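SusD superfamily protein (Bacteroides vulgatus, PDB 3MYV) probably binds polysaccharide or oligosaccharide at the outer membrane, as expected of a SusD-family lipoprotein serving glycan uptake. Local coordinates at residues N21-L26 with R84-I89; Q355-L360 with N371-A376. All blocks are in the same frame, centred on the assembly; numbering follows the deposited sequence.

Interaction 1. Residues N21-L26 with R84-I89; sequences NGLYDL and REAWNI
L23 drives its isobutyl group into the surface of the facing helix, where E85, A86 and I89 receive it: a compact example of how one leucine can carry most of the contact between two antiparallel helices. The segment axes run at 176° to each other and approach to 10.2 Å, a separation spanned by side chains, and the register centres on L23 opposite A86. The two methyls of L23 divide the work. CD2 lies against the backbone side of the partner, 3.7 Å from E85 CB and equally close to A86 N. CD1 turns to the apolar patch, 4.2 Å from A86 CB and 3.9 Å from I89 CD1. The first torsion of L23 (chi1 -56°) swings CG beside its own nitrogen and away from its carbonyl carbon, and from there the extended second torsion carries the branch across. I89 answers in kind, its ethyl arm reaching out so that the two side chains meet tip to tip.

E85 contributes carbon rather than charge. L23 lies obliquely against its CB, while the chain bends at chi2 (-64°) and leads the carboxylate away from the partner helix; L26 CD1 comes to 4.2 Å from E85 CG at the edge of the patch. The contact thus passes from buried methyls at L23, A86 and I89 to a partly exposed margin at E85 and L26.

Helix 103-128 backs this pair, with I117 touching A86, T113 touching I89, and E112 hydrogen-bonded to the hydroxyl of Y24. R78, about two turns before E85 on helix 77-94, is hydrogen-bonded through NH1 to L26 O and so adds a polar tie between helices 13-27 and 77-94, in the N-terminal part of this largely helical SusD-type fold.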
loop_
_atom_site.group_PDB
_atom_site.type_symbol
_atom_site.label_atom_id
_atom_site.label_comp_id
_atom_site.label_asym_id
_atom_site.label_seq_id
_atom_site.Cartn_x
_atom_site.Cartn_y
_atom_site.Cartn_z
ATOM N N ASN A 21 -18.048 -8.650 -2.172
ATOM C CA ASN A 21 -17.422 -9.193 -0.966
ATOM C C ASN A 21 -16.304 -10.216 -1.285
ATOM O O ASN A 21 -15.218 -10.178 -0.682
ATOM C CB ASN A 21 -18.505 -9.821 -0.082
ATOM C CG ASN A 21 -18.157 -9.788 1.368
ATOM O OD1 ASN A 21 -18.197 -8.737 1.992
ATOM N ND2 ASN A 21 -17.796 -10.943 1.918
ATOM N N GLY A 22 -16.561 -11.098 -2.248
ATOM C CA GLY A 22 -15.589 -12.115 -2.704
ATOM C C GLY A 22 -14.293 -11.527 -3.272
ATOM O O GLY A 22 -13.222 -12.140 -3.196
ATOM N N LEU A 23 -14.387 -10.347 -3.867
ATOM C CA LEU A 23 -13.185 -9.643 -4.329
ATOM C C LEU A 23 -12.254 -9.352 -3.142
ATOM O O LEU A 23 -11.041 -9.546 -3.231
ATOM C CB LEU A 23 -13.537 -8.351 -5.053
ATOM C CG LEU A 23 -14.488 -8.392 -6.259
ATOM C CD1 LEU A 23 -14.762 -6.940 -6.713
ATOM C CD2 LEU A 23 -13.942 -9.260 -7.410
ATOM N N TYR A 24 -12.825 -8.929 -2.014
ATOM C CA TYR A 24 -11.996 -8.662 -0.835
ATOM C C TYR A 24 -11.481 -9.942 -0.183
ATOM O O TYR A 24 -10.338 -9.979 0.291
ATOM C CB TYR A 24 -12.742 -7.832 0.178
ATOM C CG TYR A 24 -13.100 -6.453 -0.297
ATOM C CD1 TYR A 24 -14.274 -6.226 -1.001
ATOM C CD2 TYR A 24 -12.268 -5.368 -0.027
ATOM C CE1 TYR A 24 -14.638 -4.933 -1.399
ATOM C CE2 TYR A 24 -12.600 -4.094 -0.421
ATOM C CZ TYR A 24 -13.786 -3.873 -1.120
ATOM O OH TYR A 24 -14.148 -2.606 -1.481
ATOM N N ASP A 25 -12.298 -10.998 -0.165
ATOM C CA ASP A 25 -11.792 -12.312 0.253
ATOM C C ASP A 25 -10.514 -12.669 -0.534
ATOM O O ASP A 25 -9.538 -13.102 0.048
ATOM C CB ASP A 25 -12.836 -13.432 0.091
ATOM C CG ASP A 25 -14.009 -13.299 1.044
ATOM O OD1 ASP A 25 -13.902 -12.576 2.054
ATOM O OD2 ASP A 25 -15.056 -13.912 0.765
ATOM N N LEU A 26 -10.534 -12.492 -1.861
ATOM C CA LEU A 26 -9.375 -12.810 -2.676
ATOM C C LEU A 26 -8.190 -11.906 -2.319
ATOM O O LEU A 26 -7.020 -12.322 -2.298
ATOM C CB LEU A 26 -9.714 -12.660 -4.179
ATOM C CG LEU A 26 -10.659 -13.716 -4.729
ATOM C CD1 LEU A 26 -11.316 -13.314 -6.090
ATOM C CD2 LEU A 26 -9.903 -15.058 -4.830
ATOM N N ARG A 84 -10.228 -9.856 -13.269
ATOM C CA ARG A 84 -11.139 -10.645 -14.071
ATOM C C ARG A 84 -12.487 -10.779 -13.395
ATOM O O ARG A 84 -13.524 -10.595 -14.056
ATOM C CB ARG A 84 -10.583 -12.067 -14.311
ATOM C CG ARG A 84 -11.599 -12.998 -15.016
ATOM C CD ARG A 84 -11.276 -14.467 -14.795
ATOM N NE ARG A 84 -10.335 -14.938 -15.798
ATOM N N GLU A 85 -12.501 -11.148 -12.109
ATOM C CA GLU A 85 -13.796 -11.314 -11.388
ATOM C C GLU A 85 -14.542 -9.972 -11.283
ATOM O O GLU A 85 -15.794 -9.914 -11.419
ATOM C CB GLU A 85 -13.613 -11.929 -9.982
ATOM C CG GLU A 85 -13.026 -13.331 -9.951
ATOM C CD GLU A 85 -13.912 -14.356 -10.619
ATOM O OE1 GLU A 85 -15.054 -14.529 -10.171
ATOM O OE2 GLU A 85 -13.474 -14.985 -11.598
ATOM N N ALA A 86 -13.786 -8.895 -11.082
ATOM C CA ALA A 86 -14.370 -7.557 -10.976
ATOM C C ALA A 86 -15.061 -7.150 -12.287
ATOM O O ALA A 86 -16.173 -6.612 -12.282
ATOM C CB ALA A 86 -13.307 -6.538 -10.605
ATOM N N TRP A 87 -14.391 -7.390 -13.405
ATOM C CA TRP A 87 -14.989 -7.062 -14.706
ATOM C C TRP A 87 -16.205 -7.937 -15.015
ATOM O O TRP A 87 -17.122 -7.479 -15.687
ATOM C CB TRP A 87 -13.947 -7.114 -15.837
ATOM C CG TRP A 87 -13.235 -5.812 -15.966
ATOM C CD1 TRP A 87 -11.996 -5.503 -15.483
ATOM C CD2 TRP A 87 -13.721 -4.625 -16.612
ATOM N NE1 TRP A 87 -11.682 -4.200 -15.791
ATOM C CE2 TRP A 87 -12.727 -3.636 -16.468
ATOM C CE3 TRP A 87 -14.908 -4.297 -17.280
ATOM C CZ2 TRP A 87 -12.868 -2.347 -17.001
ATOM C CZ3 TRP A 87 -15.051 -3.015 -17.793
ATOM C CH2 TRP A 87 -14.027 -2.063 -17.670
ATOM N N ASN A 88 -16.231 -9.175 -14.517
ATOM C CA ASN A 88 -17.436 -10.019 -14.658
ATOM C C ASN A 88 -18.630 -9.383 -13.940
ATOM O O ASN A 88 -19.760 -9.410 -14.457
ATOM C CB ASN A 88 -17.180 -11.454 -14.173
ATOM C CG ASN A 88 -16.283 -12.233 -15.135
ATOM O OD1 ASN A 88 -16.188 -11.892 -16.316
ATOM N ND2 ASN A 88 -15.643 -13.285 -14.641
ATOM N N ILE A 89 -18.360 -8.747 -12.803
ATOM C CA ILE A 89 -19.407 -8.040 -12.043
ATOM C C ILE A 89 -19.906 -6.848 -12.844
ATOM O O ILE A 89 -21.117 -6.692 -13.036
ATOM C CB ILE A 89 -18.902 -7.603 -10.651
ATOM C CG1 ILE A 89 -18.673 -8.826 -9.758
ATOM C CG2 ILE A 89 -19.853 -6.603 -9.998
ATOM C CD1 ILE A 89 -17.894 -8.525 -8.462
#

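Interaction 2. Residues Q355-L360 with N371-A376; sequences QGLGYL and NEVTMA. With EDO (1,2-ethanediol), chain G.
V373 projects as a two-pronged bump toward L357 and L360, which stand one turn apart on the same face of helix 350-367. In the helix-rich SusD fold this is the connection between two consecutive helices, 350-367 and 380-391, folding back along the first of them, and it illustrates how a loop is shaped to a helix surface by apolar side chains. CG1 of V373 sits in the hollow between the two leucines, 3.9 Å from L357 CD1 and as near to L360 CD2; CG2 flanks L360 CD2 on its own. V373 and L360 meet at roughly a right angle, with both valine methyls set against the single methyl CD2 of the leucine.

L357 is in turn the larger bump. With CG placed opposite its backbone nitrogen (chi1 -175°), it pushes its fork against the loop backbone: CD1 approaches V373 O to 3.5 Å, and CD2 rests 3.6 Å from M375 CA. M375, a selenomethionine, bends at both chi2 and chi3, curling its end back so that CE packs against L357 CD2 at 3.8 Å on the outer, more exposed margin.

Polar ties flank the apolar fit: N361, just beyond the helix segment, accepts from V373 N through OD1 and gives its ND2 to L357 O, while L339 and A342 of helix 334-348 and E386 of helix 380-391 pack on L360. On the outer side, an ethanediol probably left from crystallisation donates from O1 to M375 O at 2.7 Å, and the same O1 lies 3.6 Å from the selenium SE.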
loop_
_atom_site.group_PDB
_atom_site.type_symbol
_atom_site.label_atom_id
_atom_site.label_comp_id
_atom_site.label_asym_id
_atom_site.label_seq_id
_atom_site.Cartn_x
_atom_site.Cartn_y
_atom_site.Cartn_z
ATOM N N GLN A 355 -0.397 25.580 3.946
ATOM C CA GLN A 355 -1.386 24.634 4.435
ATOM C C GLN A 355 -0.778 23.238 4.665
ATOM O O GLN A 355 -1.058 22.597 5.665
ATOM C CB GLN A 355 -2.583 24.590 3.463
ATOM C CG GLN A 355 -3.444 25.868 3.514
ATOM C CD GLN A 355 -4.296 26.111 2.250
ATOM O OE1 GLN A 355 -4.919 25.190 1.709
ATOM N NE2 GLN A 355 -4.343 27.375 1.798
ATOM N N GLY A 356 0.105 22.807 3.764
ATOM C CA GLY A 356 0.709 21.481 3.843
ATOM C C GLY A 356 1.648 21.397 5.024
ATOM O O GLY A 356 1.772 20.349 5.651
ATOM N N LEU A 357 2.283 22.520 5.355
ATOM C CA LEU A 357 3.118 22.574 6.557
ATOM C C LEU A 357 2.253 22.378 7.807
ATOM O O LEU A 357 2.669 21.736 8.760
ATOM C CB LEU A 357 3.845 23.908 6.628
ATOM C CG LEU A 357 4.872 24.115 7.753
ATOM C CD1 LEU A 357 5.864 22.932 7.803
ATOM C CD2 LEU A 357 5.585 25.446 7.571
ATOM N N GLY A 358 1.057 22.961 7.799
ATOM C CA GLY A 358 0.108 22.808 8.903
ATOM C C GLY A 358 -0.225 21.327 9.100
ATOM O O GLY A 358 -0.171 20.791 10.217
ATOM N N TYR A 359 -0.531 20.655 8.005
ATOM C CA TYR A 359 -0.813 19.219 8.051
ATOM C C TYR A 359 0.397 18.380 8.477
ATOM O O TYR A 359 0.255 17.423 9.260
ATOM C CB TYR A 359 -1.372 18.750 6.709
ATOM C CG TYR A 359 -2.746 19.278 6.395
ATOM C CD1 TYR A 359 -3.769 19.228 7.340
ATOM C CD2 TYR A 359 -3.055 19.771 5.140
ATOM C CE1 TYR A 359 -5.024 19.694 7.044
ATOM C CE2 TYR A 359 -4.295 20.233 4.839
ATOM C CZ TYR A 359 -5.293 20.182 5.777
ATOM O OH TYR A 359 -6.561 20.638 5.476
ATOM N N LEU A 360 1.583 18.740 7.981
ATOM C CA LEU A 360 2.801 18.045 8.367
ATOM C C LEU A 360 2.943 18.139 9.881
ATOM O O LEU A 360 3.149 17.128 10.512
ATOM C CB LEU A 360 4.028 18.609 7.650
ATOM C CG LEU A 360 5.373 17.959 8.029
ATOM C CD1 LEU A 360 5.355 16.407 7.670
ATOM C CD2 LEU A 360 6.499 18.709 7.413
ATOM N N ASN A 371 7.968 18.494 19.300
ATOM C CA ASN A 371 8.607 18.680 18.007
ATOM C C ASN A 371 7.779 19.594 17.127
ATOM O O ASN A 371 6.581 19.786 17.350
ATOM C CB ASN A 371 8.766 17.312 17.286
ATOM C CG ASN A 371 9.812 16.433 17.933
ATOM O OD1 ASN A 371 10.645 16.908 18.699
ATOM N ND2 ASN A 371 9.782 15.143 17.621
ATOM N N GLU A 372 8.430 20.160 16.124
ATOM C CA GLU A 372 7.728 20.964 15.121
ATOM C C GLU A 372 8.501 20.951 13.820
ATOM O O GLU A 372 9.664 20.549 13.792
ATOM C CB GLU A 372 7.574 22.398 15.630
ATOM C CG GLU A 372 8.904 23.134 15.823
ATOM C CD GLU A 372 8.753 24.605 16.215
ATOM O OE1 GLU A 372 7.616 25.044 16.545
ATOM O OE2 GLU A 372 9.807 25.294 16.226
ATOM N N VAL A 373 7.872 21.368 12.728
ATOM C CA VAL A 373 8.644 21.686 11.513
ATOM C C VAL A 373 8.375 23.151 11.160
ATOM O O VAL A 373 7.211 23.545 10.951
ATOM C CB VAL A 373 8.285 20.755 10.314
ATOM C CG1 VAL A 373 9.090 21.124 9.049
ATOM C CG2 VAL A 373 8.531 19.289 10.688
ATOM N N THR A 374 9.438 23.954 11.158
ATOM C CA THR A 374 9.362 25.363 10.738
ATOM C C THR A 374 9.398 25.423 9.197
ATOM O O THR A 374 9.880 24.502 8.538
ATOM C CB THR A 374 10.544 26.150 11.252
ATOM O OG1 THR A 374 11.733 25.594 10.676
ATOM C CG2 THR A 374 10.624 26.111 12.824
HETATM N N MSE A 375 8.932 26.532 8.624
HETATM C CA MSE A 375 8.941 26.701 7.153
HETATM C C MSE A 375 10.354 26.513 6.562
HETATM O O MSE A 375 10.509 25.895 5.487
HETATM C CB MSE A 375 8.347 28.076 6.766
HETATM C CG MSE A 375 8.376 28.391 5.279
HETATM SE SE MSE A 375 7.360 27.090 4.226
HETATM C CE MSE A 375 5.572 27.759 4.580
ATOM N N ALA A 376 11.374 26.982 7.283
ATOM C CA ALA A 376 12.774 26.876 6.820
ATOM C C ALA A 376 13.181 25.408 6.633
ATOM O O ALA A 376 14.002 25.084 5.789
ATOM C CB ALA A 376 13.729 27.562 7.813
HETATM C C1 EDO G . 11.943 26.491 2.407
HETATM O O1 EDO G . 10.595 26.220 2.836
HETATM C C2 EDO G . 12.717 25.185 2.418
HETATM O O2 EDO G . 11.976 24.187 1.702
#

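Followed from the N terminus, the chain first meets interaction 1, where 84-89 of helix 77-94 returns to lie antiparallel to 21-26 of helix 13-27; the 57 residues between the two segments include two further helices. That loop is closed long before interaction 2 begins, so the two neither nest nor cross. Interaction 2 is far more local: only 10 residues separate 355-360 from 371-376, and the chain simply doubles back after helix 350-367 on its way to helix 380-391. The contacts lie on opposite sides of the chain's centre, their own centres about 41 Å apart, one joining helices near the N terminus, the other fitting a linker to its helix in the RagB/SusD region.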